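Local atomic coordinates of erythromycin C-12 hydroxylase (Saccharopolyspora erythraea, PDB entry 2JJN), a protein that hydroxylates the macrolactone ring of erythromycin D at C-12, using a heme iron, O2 and NADPH, to give erythromycin C. Residues S124-A129 / A372-L377; V138-L143 / V248-I253; K40-Q45 / V53-D58; D32-M37 / V316-R321. The protein carries 2 engineered substitutions. All coordinates share one frame; numbering follows the deposited sequence. Where two conformers were deposited one is given.

Contact 1 of 4, residues S124-A129 / A372-L377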
loop_
_atom_site.group_PDB
_atom_site.type_symbol
_atom_site.label_atom_id
_atom_site.label_comp_id
_atom_site.label_asym_id
_atom_site.label_seq_id
_atom_site.Cartn_x
_atom_site.Cartn_y
_atom_site.Cartn_z
ATOM N N SER A 124 4.124 -9.385 21.574
ATOM C CA SER A 124 5.182 -8.806 22.413
ATOM C C SER A 124 5.239 -7.308 22.371
ATOM O O SER A 124 5.420 -6.677 23.419
ATOM C CB SER A 124 6.513 -9.386 21.994
ATOM O OG SER A 124 6.594 -10.747 22.411
ATOM N N LEU A 125 5.021 -6.742 21.189
ATOM C CA LEU A 125 5.057 -5.278 21.103
ATOM C C LEU A 125 3.889 -4.676 21.896
ATOM O O LEU A 125 4.035 -3.677 22.594
ATOM C CB LEU A 125 4.974 -4.836 19.643
ATOM C CG LEU A 125 6.221 -5.186 18.792
ATOM C CD1 LEU A 125 5.904 -4.769 17.361
ATOM C CD2 LEU A 125 7.457 -4.459 19.298
ATOM N N LEU A 126 2.697 -5.248 21.747
ATOM C CA LEU A 126 1.526 -4.680 22.461
ATOM C C LEU A 126 1.618 -4.901 23.977
ATOM O O LEU A 126 1.159 -4.055 24.746
ATOM C CB LEU A 126 0.231 -5.314 21.935
ATOM C CG LEU A 126 -0.158 -4.867 20.505
ATOM C CD1 LEU A 126 -1.389 -5.613 20.108
ATOM C CD2 LEU A 126 -0.347 -3.351 20.460
ATOM N N ALA A 127 2.227 -6.011 24.403
ATOM C CA ALA A 127 2.259 -6.326 25.853
ATOM C C ALA A 127 3.038 -5.301 26.684
ATOM O O ALA A 127 2.807 -5.142 27.882
ATOM C CB ALA A 127 2.790 -7.717 26.072
ATOM N N ASP A 128 3.915 -4.551 26.021
ATOM C CA ASP A 128 4.720 -3.566 26.704
ATOM C C ASP A 128 4.289 -2.114 26.547
ATOM O O ASP A 128 4.932 -1.207 27.092
ATOM C CB ASP A 128 6.164 -3.737 26.237
ATOM C CG ASP A 128 6.768 -5.016 26.753
ATOM O OD1 ASP A 128 6.359 -5.427 27.853
ATOM O OD2 ASP A 128 7.616 -5.588 26.049
ATOM N N ALA A 129 3.185 -1.882 25.860
ATOM C CA ALA A 129 2.878 -0.505 25.434
ATOM C C ALA A 129 2.027 0.324 26.409
ATOM O O ALA A 129 1.800 1.531 26.178
ATOM C CB ALA A 129 2.213 -0.551 24.079
ATOM N N ALA A 372 -7.696 -9.212 21.430
ATOM C CA ALA A 372 -7.387 -10.165 22.494
ATOM C C ALA A 372 -6.886 -9.466 23.746
ATOM O O ALA A 372 -7.256 -9.819 24.878
ATOM C CB ALA A 372 -6.340 -11.219 22.010
ATOM N N ARG A 373 -6.022 -8.469 23.568
ATOM C CA ARG A 373 -5.445 -7.805 24.735
ATOM C C ARG A 373 -6.344 -6.751 25.305
ATOM O O ARG A 373 -6.507 -6.663 26.548
ATOM C CB ARG A 373 -4.053 -7.203 24.409
ATOM C CG ARG A 373 -3.421 -6.569 25.644
ATOM C CD ARG A 373 -1.973 -6.112 25.386
ATOM N NE ARG A 373 -1.497 -5.198 26.452
ATOM C CZ ARG A 373 -0.945 -5.573 27.603
ATOM N NH1 ARG A 373 -0.822 -6.869 27.934
ATOM N NH2 ARG A 373 -0.565 -4.648 28.477
ATOM N N PHE A 374 -6.935 -5.936 24.450
ATOM C CA PHE A 374 -7.576 -4.689 24.954
ATOM C C PHE A 374 -9.096 -4.729 24.772
ATOM O O PHE A 374 -9.804 -3.881 25.381
ATOM C CB PHE A 374 -7.086 -3.522 24.124
ATOM C CG PHE A 374 -5.588 -3.267 24.177
ATOM C CD1 PHE A 374 -4.950 -2.838 25.354
ATOM C CD2 PHE A 374 -4.832 -3.441 23.025
ATOM C CE1 PHE A 374 -3.578 -2.547 25.384
ATOM C CE2 PHE A 374 -3.446 -3.144 23.018
ATOM C CZ PHE A 374 -2.815 -2.674 24.209
ATOM N N GLY A 375 -9.583 -5.627 23.930
ATOM C CA GLY A 375 -11.006 -5.626 23.497
ATOM C C GLY A 375 -11.367 -4.542 22.487
ATOM O O GLY A 375 -12.179 -4.778 21.606
ATOM N N ARG A 376 -10.808 -3.351 22.657
ATOM C CA ARG A 376 -10.988 -2.225 21.734
ATOM C C ARG A 376 -9.897 -1.176 21.976
ATOM O O ARG A 376 -9.201 -1.210 23.007
ATOM C CB ARG A 376 -12.387 -1.612 21.925
ATOM C CG ARG A 376 -12.547 -0.951 23.299
ATOM C CD ARG A 376 -13.943 -0.278 23.473
ATOM N NE ARG A 376 -14.919 -1.364 23.598
ATOM C CZ ARG A 376 -15.949 -1.619 22.786
ATOM N NH1 ARG A 376 -16.317 -0.819 21.780
ATOM N NH2 ARG A 376 -16.690 -2.668 23.054
ATOM N N LEU A 377 -9.727 -0.293 21.006
ATOM C CA LEU A 377 -8.935 0.919 21.185
ATOM C C LEU A 377 -9.768 2.088 20.680
ATOM O O LEU A 377 -10.645 1.898 19.841
ATOM C CB LEU A 377 -7.678 0.871 20.329
ATOM C CG LEU A 377 -6.689 -0.161 20.846
ATOM C CD1 LEU A 377 -5.529 -0.253 19.795
ATOM C CD2 LEU A 377 -6.094 0.190 22.212
HETATM O O HOH W 1 -0.484 -2.477 26.422
#
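Two helices of the cytochrome P450 fold meet here at their C-terminal ends: 115-127 through L126 and A127, and 356-374, the helix that follows the heme-ligating cysteine, through R373 and F374. With chi1 at -177° and the chain stretched from CG to NE, R373 spans to the end of helix 115-127. There A127 CA sits 3.7 Å above the guanidinium plane, over its centre. The carbonyls are near but badly angled: A127 O lies over the same group, 3.5 Å from R373 NH2, and makes no hydrogen bond. A water does the polar work instead, donating to L126 O at 2.8 Å and accepting from R373 NE at 2.9 Å. L126 O also takes the A129 N-H at 3.2 Å, in the turn that ends the helix. The apolar half is L126 CD2 against F374 CE2 at 4.0 Å, at the ring edge. One face of that ring is overlaid by R373 CG and the opposite face by L377 CD2. Beyond this pairing L126 packs on I370 of helix 356-374 and on L139 of helix 135-140, while F374 touches A403 and S406 of the C-terminal segment.

Contact 2 of 4, residues V138-L143 / V248-I253; sequences VLAFPL and VLLGNI
L139 and A140 meet L250 in a buried, wholly apolar contact in which one methyl group does nearly all the work. L250 CD2 lies 3.8 Å from L139 CD2, 4.0 Å from L139 CG and 3.9 Å from A140 CB; A140 CB also reaches L250 CB at 4.0 Å. The two leucine side chains cross at about a right angle. In each of them chi1 is close to 180° (179° for L139, -177° for L250), which sets CG opposite the backbone N, and the atoms that touch belong to the branched ends. The small A140 permits the approach, its CA being 6.1 Å from that of L250. Away from this cluster the fit slackens quickly. L143 points toward helix 228-259 but its side chain stops 5.3 Å short. The side chain of F141, a partly exposed residue, leaves its backbone on the side away from helix 228-259, and its ring meets H243 edge-to-face and also W165. L250 also packs on N363 and A366 of helix 356-374, and its neighbour L249 touches the heme. Two backbone carbonyls of 138-143 find polar partners earlier on helix 228-259, A140 O with T247 OG1 and F141 O with H243 NE2. Between the two segments themselves no hydrogen bond forms, and the chemistry is that of close but non-directional methyl packing.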
loop_
_atom_site.group_PDB
_atom_site.type_symbol
_atom_site.label_atom_id
_atom_site.label_comp_id
_atom_site.label_asym_id
_atom_site.label_seq_id
_atom_site.Cartn_x
_atom_site.Cartn_y
_atom_site.Cartn_z
ATOM N N VAL A 138 4.282 2.054 18.050
ATOM C CA VAL A 138 4.376 0.844 18.883
ATOM C C VAL A 138 4.251 -0.415 18.028
ATOM O O VAL A 138 4.978 -1.397 18.238
ATOM C CB VAL A 138 3.317 0.810 19.995
ATOM C CG1 VAL A 138 3.226 -0.583 20.663
ATOM C CG2 VAL A 138 3.672 1.855 21.056
ATOM N N LEU A 139 3.310 -0.389 17.075
ATOM C CA LEU A 139 2.976 -1.624 16.345
ATOM C C LEU A 139 2.926 -1.452 14.832
ATOM O O LEU A 139 3.518 -2.263 14.098
ATOM C CB LEU A 139 1.615 -2.171 16.817
ATOM C CG LEU A 139 1.168 -3.454 16.085
ATOM C CD1 LEU A 139 2.146 -4.601 16.328
ATOM C CD2 LEU A 139 -0.224 -3.905 16.501
ATOM N N ALA A 140 2.194 -0.465 14.345
ATOM C CA ALA A 140 1.844 -0.522 12.904
ATOM C C ALA A 140 3.076 -0.263 12.070
ATOM O O ALA A 140 3.212 -0.790 10.964
ATOM C CB ALA A 140 0.745 0.458 12.555
ATOM N N PHE A 141 3.981 0.560 12.582
ATOM C CA PHE A 141 5.218 0.824 11.840
ATOM C C PHE A 141 6.199 -0.337 11.994
ATOM O O PHE A 141 6.624 -0.922 10.958
ATOM C CB PHE A 141 5.863 2.156 12.247
ATOM C CG PHE A 141 7.069 2.505 11.420
ATOM C CD1 PHE A 141 6.915 3.295 10.274
ATOM C CD2 PHE A 141 8.328 2.025 11.775
ATOM C CE1 PHE A 141 8.041 3.635 9.503
ATOM C CE2 PHE A 141 9.470 2.332 11.004
ATOM C CZ PHE A 141 9.304 3.134 9.871
ATOM N N PRO A 142 6.571 -0.739 13.232
ATOM C CA PRO A 142 7.576 -1.810 13.354
ATOM C C PRO A 142 7.173 -3.199 12.826
ATOM O O PRO A 142 8.031 -3.953 12.352
ATOM C CB PRO A 142 7.862 -1.912 14.841
ATOM C CG PRO A 142 6.844 -1.037 15.538
ATOM C CD PRO A 142 6.167 -0.181 14.548
ATOM N N LEU A 143 5.909 -3.572 12.970
ATOM C CA LEU A 143 5.534 -4.930 12.613
ATOM C C LEU A 143 5.897 -5.292 11.180
ATOM O O LEU A 143 6.640 -6.265 11.011
ATOM C CB LEU A 143 4.042 -5.190 12.920
ATOM C CG LEU A 143 3.534 -6.529 12.394
ATOM C CD1 LEU A 143 4.160 -7.753 13.150
ATOM C CD2 LEU A 143 2.001 -6.513 12.531
ATOM N N VAL A 248 -0.127 1.954 7.140
ATOM C CA VAL A 248 -1.309 2.792 6.899
ATOM C C VAL A 248 -2.625 2.012 7.091
ATOM O O VAL A 248 -3.586 2.547 7.669
ATOM C CB VAL A 248 -1.190 3.363 5.459
ATOM C CG1 VAL A 248 -2.487 4.019 5.054
ATOM C CG2 VAL A 248 0.041 4.367 5.413
ATOM N N LEU A 249 -2.695 0.784 6.594
ATOM C CA LEU A 249 -3.951 0.028 6.718
ATOM C C LEU A 249 -4.300 -0.225 8.172
ATOM O O LEU A 249 -5.458 -0.036 8.568
ATOM C CB LEU A 249 -3.882 -1.287 5.973
ATOM C CG LEU A 249 -5.171 -2.108 6.048
ATOM C CD1 LEU A 249 -6.333 -1.332 5.497
ATOM C CD2 LEU A 249 -5.034 -3.431 5.259
ATOM N N LEU A 250 -3.301 -0.624 8.974
ATOM C CA LEU A 250 -3.660 -0.954 10.377
ATOM C C LEU A 250 -4.179 0.276 11.107
ATOM O O LEU A 250 -5.182 0.187 11.850
ATOM C CB LEU A 250 -2.463 -1.548 11.114
ATOM C CG LEU A 250 -2.771 -1.983 12.557
ATOM C CD1 LEU A 250 -3.904 -3.012 12.527
ATOM C CD2 LEU A 250 -1.531 -2.595 13.224
ATOM N N GLY A 251 -3.548 1.441 10.893
ATOM C CA GLY A 251 -4.094 2.716 11.448
ATOM C C GLY A 251 -5.543 2.909 10.962
ATOM O O GLY A 251 -6.434 3.253 11.740
ATOM N N ASN A 252 -5.779 2.717 9.653
ATOM C CA ASN A 252 -7.099 2.933 9.080
ATOM C C ASN A 252 -8.118 1.994 9.685
ATOM O O ASN A 252 -9.270 2.394 9.885
ATOM C CB ASN A 252 -7.052 2.776 7.552
ATOM C CG ASN A 252 -6.306 3.967 6.895
ATOM O OD1 ASN A 252 -5.906 4.920 7.591
ATOM N ND2 ASN A 252 -6.197 3.950 5.554
ATOM N N ILE A 253 -7.702 0.766 9.987
ATOM C CA ILE A 253 -8.638 -0.213 10.562
ATOM C C ILE A 253 -9.022 0.284 11.939
ATOM O O ILE A 253 -10.210 0.333 12.258
ATOM C CB ILE A 253 -7.920 -1.593 10.679
ATOM C CG1 ILE A 253 -7.865 -2.253 9.291
ATOM C CG2 ILE A 253 -8.649 -2.480 11.669
ATOM C CD1 ILE A 253 -6.966 -3.488 9.243
#

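Contact 3 of 4, residues K40-Q45 / V53-D58. With SO4 (sulfate ion), chain E; SO4 (sulfate ion), chain G.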
loop_
_atom_site.group_PDB
_atom_site.type_symbol
_atom_site.label_atom_id
_atom_site.label_comp_id
_atom_site.label_asym_id
_atom_site.label_seq_id
_atom_site.Cartn_x
_atom_site.Cartn_y
_atom_site.Cartn_z
ATOM N N LYS A 40 -19.845 15.055 -12.577
ATOM C CA LYS A 40 -19.768 16.156 -13.523
ATOM C C LYS A 40 -18.537 16.168 -14.425
ATOM O O LYS A 40 -18.549 16.835 -15.459
ATOM C CB LYS A 40 -19.872 17.484 -12.752
ATOM C CG LYS A 40 -21.265 17.727 -12.165
ATOM C CD LYS A 40 -21.403 19.084 -11.499
ATOM C CE LYS A 40 -22.868 19.349 -11.177
ATOM N NZ LYS A 40 -23.084 20.380 -10.128
ATOM N N GLN A 41 -17.436 15.502 -14.021
ATOM C CA GLN A 41 -16.199 15.610 -14.803
ATOM C C GLN A 41 -15.362 14.354 -14.471
ATOM O O GLN A 41 -14.344 14.414 -13.796
ATOM C CB GLN A 41 -15.443 16.891 -14.412
ATOM C CG GLN A 41 -14.267 17.249 -15.299
ATOM C CD GLN A 41 -14.673 17.885 -16.616
ATOM O OE1 GLN A 41 -14.362 19.069 -16.868
ATOM N NE2 GLN A 41 -15.346 17.106 -17.473
ATOM N N PRO A 42 -15.823 13.205 -14.968
ATOM C CA PRO A 42 -15.249 11.929 -14.556
ATOM C C PRO A 42 -13.851 11.647 -15.115
ATOM O O PRO A 42 -13.172 10.755 -14.588
ATOM C CB PRO A 42 -16.234 10.894 -15.113
ATOM C CG PRO A 42 -16.858 11.582 -16.320
ATOM C CD PRO A 42 -17.004 13.048 -15.853
ATOM N N VAL A 43 -13.410 12.443 -16.077
ATOM C CA VAL A 43 -12.021 12.374 -16.629
ATOM C C VAL A 43 -11.538 13.801 -16.695
ATOM O O VAL A 43 -12.071 14.596 -17.486
ATOM C CB VAL A 43 -12.003 11.709 -18.024
ATOM C CG1 VAL A 43 -10.581 11.659 -18.567
ATOM C CG2 VAL A 43 -12.603 10.312 -17.934
ATOM N N TRP A 44 -10.523 14.133 -15.893
ATOM C CA TRP A 44 -10.206 15.531 -15.630
ATOM C C TRP A 44 -8.706 15.762 -15.856
ATOM O O TRP A 44 -7.880 14.943 -15.455
ATOM C CB TRP A 44 -10.523 15.855 -14.157
ATOM C CG TRP A 44 -10.133 17.225 -13.752
ATOM C CD1 TRP A 44 -10.605 18.402 -14.268
ATOM C CD2 TRP A 44 -9.228 17.567 -12.696
ATOM N NE1 TRP A 44 -9.990 19.476 -13.615
ATOM C CE2 TRP A 44 -9.159 18.982 -12.639
ATOM C CE3 TRP A 44 -8.457 16.814 -11.816
ATOM C CZ2 TRP A 44 -8.323 19.659 -11.699
ATOM C CZ3 TRP A 44 -7.630 17.464 -10.901
ATOM C CH2 TRP A 44 -7.560 18.880 -10.857
ATOM N N GLN A 45 -8.352 16.888 -16.474
ATOM C CA GLN A 45 -6.959 17.210 -16.758
ATOM C C GLN A 45 -6.566 18.346 -15.844
ATOM O O GLN A 45 -7.226 19.390 -15.833
ATOM C CB GLN A 45 -6.883 17.702 -18.210
ATOM C CG GLN A 45 -5.467 18.074 -18.646
ATOM C CD GLN A 45 -5.421 18.707 -20.035
ATOM O OE1 GLN A 45 -4.381 18.654 -20.779
ATOM N NE2 GLN A 45 -6.502 19.314 -20.406
ATOM N N VAL A 53 -8.853 9.889 -13.389
ATOM C CA VAL A 53 -10.002 9.070 -13.772
ATOM C C VAL A 53 -10.723 8.673 -12.480
ATOM O O VAL A 53 -10.105 8.113 -11.565
ATOM C CB VAL A 53 -9.523 7.849 -14.553
ATOM C CG1 VAL A 53 -10.690 6.907 -14.805
ATOM C CG2 VAL A 53 -8.949 8.364 -15.894
ATOM N N PHE A 54 -12.027 8.988 -12.404
ATOM C CA PHE A 54 -12.763 8.892 -11.132
ATOM C C PHE A 54 -13.802 7.778 -10.989
ATOM O O PHE A 54 -14.111 7.358 -9.876
ATOM C CB PHE A 54 -13.460 10.232 -10.813
ATOM C CG PHE A 54 -12.482 11.382 -10.698
ATOM C CD1 PHE A 54 -12.454 12.386 -11.659
ATOM C CD2 PHE A 54 -11.534 11.376 -9.706
ATOM C CE1 PHE A 54 -11.554 13.446 -11.550
ATOM C CE2 PHE A 54 -10.599 12.439 -9.579
ATOM C CZ PHE A 54 -10.614 13.483 -10.527
ATOM N N ARG A 55 -14.365 7.319 -12.089
ATOM C CA ARG A 55 -15.444 6.325 -11.969
ATOM C C ARG A 55 -14.914 4.903 -11.946
ATOM O O ARG A 55 -13.926 4.598 -12.620
ATOM C CB ARG A 55 -16.403 6.468 -13.158
ATOM C CG ARG A 55 -17.254 7.720 -13.066
ATOM C CD ARG A 55 -18.211 7.793 -14.243
ATOM N NE ARG A 55 -18.967 9.032 -14.208
ATOM C CZ ARG A 55 -19.549 9.535 -15.290
ATOM N NH1 ARG A 55 -19.426 8.887 -16.469
ATOM N NH2 ARG A 55 -20.253 10.676 -15.198
ATOM N N HIS A 56 -15.606 4.021 -11.218
ATOM C CA HIS A 56 -15.113 2.674 -11.031
ATOM C C HIS A 56 -14.855 1.951 -12.364
ATOM O O HIS A 56 -13.792 1.363 -12.588
ATOM C CB HIS A 56 -16.157 1.893 -10.224
ATOM C CG HIS A 56 -15.753 0.491 -9.912
ATOM N ND1 HIS A 56 -16.085 -0.569 -10.739
ATOM C CD2 HIS A 56 -15.119 -0.043 -8.839
ATOM C CE1 HIS A 56 -15.634 -1.692 -10.203
ATOM N NE2 HIS A 56 -15.044 -1.409 -9.061
ATOM N N ALA A 57 -15.831 1.981 -13.282
ATOM C CA ALA A 57 -15.629 1.250 -14.510
ATOM C C ALA A 57 -14.436 1.780 -15.300
ATOM O O ALA A 57 -13.761 1.024 -15.982
ATOM C CB ALA A 57 -16.890 1.331 -15.377
ATOM N N ASP A 58 -14.245 3.097 -15.269
ATOM C CA ASP A 58 -13.153 3.720 -16.045
ATOM C C ASP A 58 -11.792 3.446 -15.401
ATOM O O ASP A 58 -10.800 3.243 -16.124
ATOM C CB ASP A 58 -13.392 5.225 -16.145
ATOM C CG ASP A 58 -14.677 5.564 -16.956
ATOM O OD1 ASP A 58 -15.037 4.706 -17.824
ATOM O OD2 ASP A 58 -15.309 6.600 -16.638
HETATM S S SO4 E . -21.345 11.204 -18.912
HETATM O O1 SO4 E . -21.549 11.584 -17.511
HETATM O O2 SO4 E . -20.888 12.372 -19.659
HETATM O O3 SO4 E . -22.595 10.698 -19.476
HETATM O O4 SO4 E . -20.286 10.198 -19.042
HETATM S S SO4 G . -14.206 -4.071 -6.397
HETATM O O1 SO4 G . -13.307 -3.620 -5.293
HETATM O O2 SO4 G . -13.933 -3.350 -7.639
HETATM O O3 SO4 G . -15.638 -3.928 -6.124
HETATM O O4 SO4 G . -13.953 -5.457 -6.767
HETATM O O HOH W 2 -14.052 8.157 -14.784
#
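P42 faces F54 and R55 where a beta hairpin, strands 43-45 and 51-53 at the edge of the mixed P450 sheet, opens into helix 56-64. V43 and V53 form an antiparallel non-hydrogen-bonded pair, their CA atoms 4.8 Å apart; beyond it F54 N donates to P42 O at 3.0 Å (153° at the hydrogen), approaching in the carbonyl plane.

R55, at the N-cap position, runs alongside the proline. From CB its chain turns with CG anti to the carbonyl carbon (chi1 -72°) and then continues extended. CG and CD both pass P42 CB. NE comes closer to the same CB and is hydrogen-bonded to R38 O of helix 27-40. At CZ one face of the guanidinium meets the CB-CG side of the proline, P42 CG standing 3.5 Å above its plane and over its centre. The tip grips the sulfate of chain E at its edge: NH2 donates to O1 at 2.8 Å and NH1 to O4 at 3.0 Å, a two-pronged bond to an ion probably taken from the crystallisation liquor. H56 NE2 donates to O2 of the other sulfate, that of chain G.

F54 turns its edge to the other segment, CE1 touching W44 CB at 3.7 Å, and its ring also meets W33 and W315. At the helix start D322 OD1 takes the N-H of H56. Across the contact one water links three groups: it donates to P42 O, accepts from R55 N at 2.8 Å and donates to D58 OD2 at 2.7 Å.

Contact 4 of 4, residues D32-M37 / V316-R321; sequences DWLGTM and VLSANR
L34, on helix 27-40, is set against L317 and S318 of the short helix 316-320, and two first-torsion settings make the fit. L34 carries CG anti to its carbonyl carbon (chi1 -68°) with an extended second torsion, which sends CD1 outward to the neighbouring helix. L317 CG and S318 OG both take the other setting, opposite the backbone N (chi1 173° and -179°). The two leucine side chains meet at about a right angle, and the atoms of L317 that meet L34 CD1 are CD2, at 3.7 Å, and CG, at 3.9 Å. S318 lies beside L34 CB and CD1: its CB is 4.1 Å from L34 CD1 and its OG 4.0 Å from L34 CB. These are packing distances, and no hydrogen bond crosses between the segments; the buried hydroxyl is satisfied instead by F54 O and by NH1 of R38, one turn further along helix 27-40. The smallness of serine fits the close backbones, the CA atoms of L34 and S318 being 5.9 Å apart. On helix 27-40 itself, M37 CG lies 3.5 Å above the W33 ring, over its centre. L317 packs further on L30 and L31, extending the seam along helix 27-40. Such a short helix directly after the last strand of the larger sheet, here 311-315, is the K' helix of cytochrome P450s, docked in this enzyme on the N-terminal helix.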
loop_
_atom_site.group_PDB
_atom_site.type_symbol
_atom_site.label_atom_id
_atom_site.label_comp_id
_atom_site.label_asym_id
_atom_site.label_seq_id
_atom_site.Cartn_x
_atom_site.Cartn_y
_atom_site.Cartn_z
ATOM N N ASP A 32 -15.901 14.443 -0.912
ATOM C CA ASP A 32 -17.018 15.218 -1.468
ATOM C C ASP A 32 -16.640 15.660 -2.892
ATOM O O ASP A 32 -17.454 15.577 -3.823
ATOM C CB ASP A 32 -17.279 16.429 -0.559
ATOM C CG ASP A 32 -18.060 16.052 0.709
ATOM O OD1 ASP A 32 -18.593 14.920 0.781
ATOM O OD2 ASP A 32 -18.163 16.916 1.609
ATOM N N TRP A 33 -15.398 16.110 -3.060
ATOM C CA TRP A 33 -14.912 16.537 -4.373
ATOM C C TRP A 33 -14.909 15.392 -5.374
ATOM O O TRP A 33 -15.348 15.548 -6.520
ATOM C CB TRP A 33 -13.544 17.182 -4.235
ATOM C CG TRP A 33 -12.960 17.747 -5.496
ATOM C CD1 TRP A 33 -13.186 19.008 -6.009
ATOM C CD2 TRP A 33 -12.019 17.111 -6.360
ATOM N NE1 TRP A 33 -12.433 19.188 -7.148
ATOM C CE2 TRP A 33 -11.728 18.039 -7.403
ATOM C CE3 TRP A 33 -11.402 15.855 -6.379
ATOM C CZ2 TRP A 33 -10.836 17.745 -8.450
ATOM C CZ3 TRP A 33 -10.509 15.548 -7.463
ATOM C CH2 TRP A 33 -10.225 16.517 -8.453
ATOM N N LEU A 34 -14.366 14.255 -4.967
ATOM C CA LEU A 34 -14.381 13.099 -5.864
ATOM C C LEU A 34 -15.796 12.755 -6.291
ATOM O O LEU A 34 -16.006 12.405 -7.465
ATOM C CB LEU A 34 -13.774 11.901 -5.140
ATOM C CG LEU A 34 -12.271 12.039 -4.855
ATOM C CD1 LEU A 34 -11.780 10.867 -3.953
ATOM C CD2 LEU A 34 -11.435 12.092 -6.147
ATOM N N GLY A 35 -16.762 12.827 -5.351
ATOM C CA GLY A 35 -18.178 12.618 -5.677
ATOM C C GLY A 35 -18.649 13.565 -6.772
ATOM O O GLY A 35 -19.277 13.159 -7.765
ATOM N N THR A 36 -18.319 14.824 -6.632
ATOM C CA THR A 36 -18.755 15.799 -7.632
ATOM C C THR A 36 -18.112 15.520 -8.990
ATOM O O THR A 36 -18.753 15.693 -10.042
ATOM C CB THR A 36 -18.485 17.235 -7.189
ATOM O OG1 THR A 36 -17.075 17.455 -7.043
ATOM C CG2 THR A 36 -19.231 17.549 -5.888
ATOM N N MET A 37 -16.859 15.087 -8.988
ATOM C CA MET A 37 -16.158 14.844 -10.237
ATOM C C MET A 37 -16.680 13.585 -10.900
ATOM O O MET A 37 -16.823 13.545 -12.129
ATOM C CB MET A 37 -14.642 14.709 -9.994
ATOM C CG MET A 37 -13.961 15.994 -9.412
ATOM S SD MET A 37 -14.145 17.398 -10.550
ATOM C CE MET A 37 -12.838 16.946 -11.697
ATOM N N VAL A 316 -8.502 4.970 -7.208
ATOM C CA VAL A 316 -9.135 3.808 -6.564
ATOM C C VAL A 316 -10.076 4.254 -5.417
ATOM O O VAL A 316 -11.131 3.668 -5.195
ATOM C CB VAL A 316 -8.067 2.794 -6.124
ATOM C CG1 VAL A 316 -8.585 1.868 -5.028
ATOM C CG2 VAL A 316 -7.658 1.972 -7.381
ATOM N N LEU A 317 -9.696 5.295 -4.682
ATOM C CA LEU A 317 -10.556 5.792 -3.601
ATOM C C LEU A 317 -11.901 6.207 -4.150
ATOM O O LEU A 317 -12.932 5.894 -3.534
ATOM C CB LEU A 317 -9.886 6.974 -2.922
ATOM C CG LEU A 317 -10.761 7.678 -1.879
ATOM C CD1 LEU A 317 -11.143 6.688 -0.722
ATOM C CD2 LEU A 317 -10.008 8.881 -1.326
ATOM N N SER A 318 -11.911 6.915 -5.285
ATOM C CA SER A 318 -13.197 7.326 -5.860
ATOM C C SER A 318 -13.977 6.114 -6.383
ATOM O O SER A 318 -15.197 5.997 -6.166
ATOM C CB SER A 318 -12.881 8.289 -6.988
ATOM O OG SER A 318 -14.086 8.774 -7.613
ATOM N N ALA A 319 -13.291 5.215 -7.086
ATOM C CA ALA A 319 -13.936 3.969 -7.575
ATOM C C ALA A 319 -14.573 3.223 -6.448
ATOM O O ALA A 319 -15.681 2.679 -6.599
ATOM C CB ALA A 319 -12.886 3.072 -8.273
ATOM N N ASN A 320 -13.872 3.135 -5.301
ATOM C CA ASN A 320 -14.399 2.354 -4.168
ATOM C C ASN A 320 -15.627 3.011 -3.516
ATOM O O ASN A 320 -16.334 2.361 -2.776
ATOM C CB ASN A 320 -13.313 2.200 -3.117
ATOM C CG ASN A 320 -12.212 1.190 -3.497
ATOM O OD1 ASN A 320 -12.227 0.566 -4.558
ATOM N ND2 ASN A 320 -11.221 1.071 -2.584
ATOM N N ARG A 321 -15.817 4.317 -3.724
ATOM C CA ARG A 321 -16.999 5.028 -3.138
ATOM C C ARG A 321 -18.053 5.310 -4.231
ATOM O O ARG A 321 -18.975 6.118 -4.028
ATOM C CB ARG A 321 -16.514 6.337 -2.510
ATOM C CG ARG A 321 -15.507 6.128 -1.369
ATOM C CD ARG A 321 -16.039 5.274 -0.217
ATOM N NE ARG A 321 -15.190 5.439 0.946
ATOM C CZ ARG A 321 -15.452 6.239 1.986
ATOM N NH1 ARG A 321 -16.607 6.890 2.059
ATOM N NH2 ARG A 321 -14.579 6.365 2.980
#

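Overall arrangement
The four contacts form two pairs on different flanks of the heme fold. Contacts 3 and 4, with centres about 9 Å apart, share the N-terminal helix-hairpin region beside the mixed sheet and touch directly, F54 CE2 resting 3.5 Å from L34 CD2. Contacts 1 and 2, about 13 Å apart, adjoin through L126 and L139; helix 356-374 serves contact 1 and also backs L250 of contact 2, whose L249 touches the heme. Contacts 1 and 3 lie on opposite sides of the chain's centre, about 42 Å apart. Along the chain, contact 3 closes before contacts 1 and 2 open, contacts 1 and 4 interlock, and both segments of contact 2 fall between those of contact 1 and of contact 4. Each pair thus joins sequence-distant segments.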